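Local coordinates for protein type III restriction-modification enzyme EcoP15I Res subunit (Escherichia coli, PDB 4ZCF) that cleaves DNA 25-27 base pairs downstream of one of two inversely oriented 5'-CAGCAG-3' sites, together with its Mod subunits, at residues I694-M699 with H764-D769. Numbering follows the deposited sequence.
Sequences IFKSFM and HKVFCD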
loop_
_atom_site.group_PDB
_atom_site.type_symbol
_atom_site.label_atom_id
_atom_site.label_comp_id
_atom_site.label_asym_id
_atom_site.label_seq_id
_atom_site.Cartn_x
_atom_site.Cartn_y
_atom_site.Cartn_z
ATOM N N ILE C 694 -24.544 -35.686 -41.003
ATOM C CA ILE C 694 -23.194 -35.881 -41.551
ATOM C C ILE C 694 -22.185 -36.107 -40.408
ATOM O O ILE C 694 -21.352 -37.017 -40.492
ATOM C CB ILE C 694 -22.812 -34.728 -42.520
ATOM C CG1 ILE C 694 -23.792 -34.677 -43.718
ATOM C CG2 ILE C 694 -21.351 -34.837 -42.997
ATOM C CD1 ILE C 694 -23.986 -33.295 -44.376
ATOM N N PHE C 695 -22.297 -35.306 -39.324
ATOM C CA PHE C 695 -21.438 -35.443 -38.140
ATOM C C PHE C 695 -21.782 -36.728 -37.321
ATOM O O PHE C 695 -20.898 -37.297 -36.672
ATOM C CB PHE C 695 -21.453 -34.156 -37.270
ATOM C CG PHE C 695 -20.564 -34.233 -36.049
ATOM C CD1 PHE C 695 -19.180 -34.166 -36.169
ATOM C CD2 PHE C 695 -21.107 -34.436 -34.785
ATOM C CE1 PHE C 695 -18.356 -34.302 -35.045
ATOM C CE2 PHE C 695 -20.282 -34.575 -33.664
ATOM C CZ PHE C 695 -18.913 -34.507 -33.801
ATOM N N LYS C 696 -23.058 -37.177 -37.380
ATOM C CA LYS C 696 -23.562 -38.389 -36.714
ATOM C C LYS C 696 -22.951 -39.648 -37.364
ATOM O O LYS C 696 -22.516 -40.549 -36.646
ATOM C CB LYS C 696 -25.106 -38.433 -36.762
ATOM C CG LYS C 696 -25.744 -39.653 -36.080
ATOM C CD LYS C 696 -26.958 -39.300 -35.215
ATOM C CE LYS C 696 -28.242 -39.098 -35.984
ATOM N NZ LYS C 696 -29.363 -38.708 -35.086
ATOM N N SER C 697 -22.911 -39.692 -38.716
ATOM C CA SER C 697 -22.349 -40.791 -39.508
ATOM C C SER C 697 -20.880 -41.013 -39.154
ATOM O O SER C 697 -20.498 -42.149 -38.859
ATOM C CB SER C 697 -22.511 -40.515 -41.001
ATOM O OG SER C 697 -23.885 -40.443 -41.344
ATOM N N PHE C 698 -20.076 -39.917 -39.136
ATOM C CA PHE C 698 -18.659 -39.927 -38.766
ATOM C C PHE C 698 -18.494 -40.421 -37.311
ATOM O O PHE C 698 -17.570 -41.184 -37.016
ATOM C CB PHE C 698 -18.035 -38.520 -38.943
ATOM C CG PHE C 698 -16.980 -38.169 -37.916
ATOM C CD1 PHE C 698 -15.684 -38.665 -38.026
ATOM C CD2 PHE C 698 -17.297 -37.389 -36.806
ATOM C CE1 PHE C 698 -14.732 -38.402 -37.038
ATOM C CE2 PHE C 698 -16.334 -37.106 -35.830
ATOM C CZ PHE C 698 -15.056 -37.600 -35.962
ATOM N N MET C 699 -19.376 -39.953 -36.411
ATOM C CA MET C 699 -19.357 -40.301 -34.995
ATOM C C MET C 699 -19.580 -41.799 -34.728
ATOM O O MET C 699 -18.923 -42.359 -33.849
ATOM C CB MET C 699 -20.365 -39.433 -34.222
ATOM C CG MET C 699 -19.878 -39.023 -32.858
ATOM S SD MET C 699 -18.322 -38.108 -32.883
ATOM C CE MET C 699 -17.767 -38.466 -31.286
ATOM N N HIS C 764 -24.455 -31.551 -29.123
ATOM C CA HIS C 764 -25.219 -32.067 -27.998
ATOM C C HIS C 764 -26.346 -33.009 -28.477
ATOM O O HIS C 764 -26.603 -34.023 -27.839
ATOM C CB HIS C 764 -25.769 -30.888 -27.185
ATOM C CG HIS C 764 -26.720 -31.276 -26.107
ATOM N ND1 HIS C 764 -26.295 -31.956 -24.978
ATOM C CD2 HIS C 764 -28.048 -31.045 -26.010
ATOM C CE1 HIS C 764 -27.377 -32.134 -24.240
ATOM N NE2 HIS C 764 -28.458 -31.598 -24.819
ATOM N N LYS C 765 -27.004 -32.665 -29.600
ATOM C CA LYS C 765 -28.099 -33.445 -30.185
ATOM C C LYS C 765 -27.631 -34.833 -30.634
ATOM O O LYS C 765 -28.292 -35.821 -30.310
ATOM C CB LYS C 765 -28.776 -32.687 -31.342
ATOM C CG LYS C 765 -29.920 -31.785 -30.895
ATOM C CD LYS C 765 -30.365 -30.843 -32.015
ATOM C CE LYS C 765 -30.999 -29.566 -31.512
ATOM N NZ LYS C 765 -32.324 -29.795 -30.872
ATOM N N VAL C 766 -26.492 -34.905 -31.357
ATOM C CA VAL C 766 -25.913 -36.162 -31.824
ATOM C C VAL C 766 -25.473 -37.027 -30.640
ATOM O O VAL C 766 -25.907 -38.177 -30.557
ATOM C CB VAL C 766 -24.826 -36.020 -32.921
ATOM C CG1 VAL C 766 -25.416 -35.507 -34.224
ATOM C CG2 VAL C 766 -23.674 -35.138 -32.471
ATOM N N PHE C 767 -24.722 -36.445 -29.677
ATOM C CA PHE C 767 -24.271 -37.133 -28.463
ATOM C C PHE C 767 -25.445 -37.687 -27.630
ATOM O O PHE C 767 -25.281 -38.694 -26.944
ATOM C CB PHE C 767 -23.349 -36.236 -27.609
ATOM C CG PHE C 767 -22.015 -35.827 -28.211
ATOM C CD1 PHE C 767 -21.387 -36.621 -29.165
ATOM C CD2 PHE C 767 -21.363 -34.677 -27.780
ATOM C CE1 PHE C 767 -20.157 -36.245 -29.710
ATOM C CE2 PHE C 767 -20.130 -34.304 -28.325
ATOM C CZ PHE C 767 -19.534 -35.090 -29.283
ATOM N N CYS C 768 -26.627 -37.063 -27.730
ATOM C CA CYS C 768 -27.839 -37.505 -27.048
ATOM C C CYS C 768 -28.378 -38.764 -27.712
ATOM O O CYS C 768 -28.753 -39.708 -27.009
ATOM C CB CYS C 768 -28.888 -36.397 -27.020
ATOM S SG CYS C 768 -28.715 -35.249 -25.630
ATOM N N ASP C 769 -28.401 -38.777 -29.067
ATOM C CA ASP C 769 -28.844 -39.895 -29.908
ATOM C C ASP C 769 -27.862 -41.087 -29.794
ATOM O O ASP C 769 -28.260 -42.182 -29.380
ATOM C CB ASP C 769 -28.972 -39.435 -31.378
ATOM C CG ASP C 769 -30.088 -38.441 -31.640
ATOM O OD1 ASP C 769 -31.230 -38.692 -31.184
ATOM O OD2 ASP C 769 -29.837 -37.442 -32.352
#
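In a small helical bundle away from the AMP cleft, helices 688-701 and 760-769 pack with V766 set against the ring of F695 and the aliphatic base of K696, and F767 beside it. The axes of the two segments come within 10.0 Å, with N-to-C directions 45° apart. V766 CG2 lies in the plane of the F695 ring, at the edge carrying CD2 and CE2, 3.5 Å from F695 CD2. The other methyl, V766 CG1, rests against K696 CB at 3.9 Å. With chi1 at -179°, the F695 ring extends toward the second helix. One turn further along helix 688-701, M699 brings its CE to 3.6 Å from F767 CE1; the sulfur also lies at the edge of that ring, a Met-aromatic contact. On the outer side, K696 bends at chi2 and chi3 to reach D769, where NZ and OD2 form a salt bridge of 3.0 Å with a weak hydrogen bond. The apolar layer continues into the neighbouring helices: F792 of helix 782-798 meets F695 edge-to-face, I788 touches F695 and M699, and F748, L749 and L752 of helix 745-756 pack on F767.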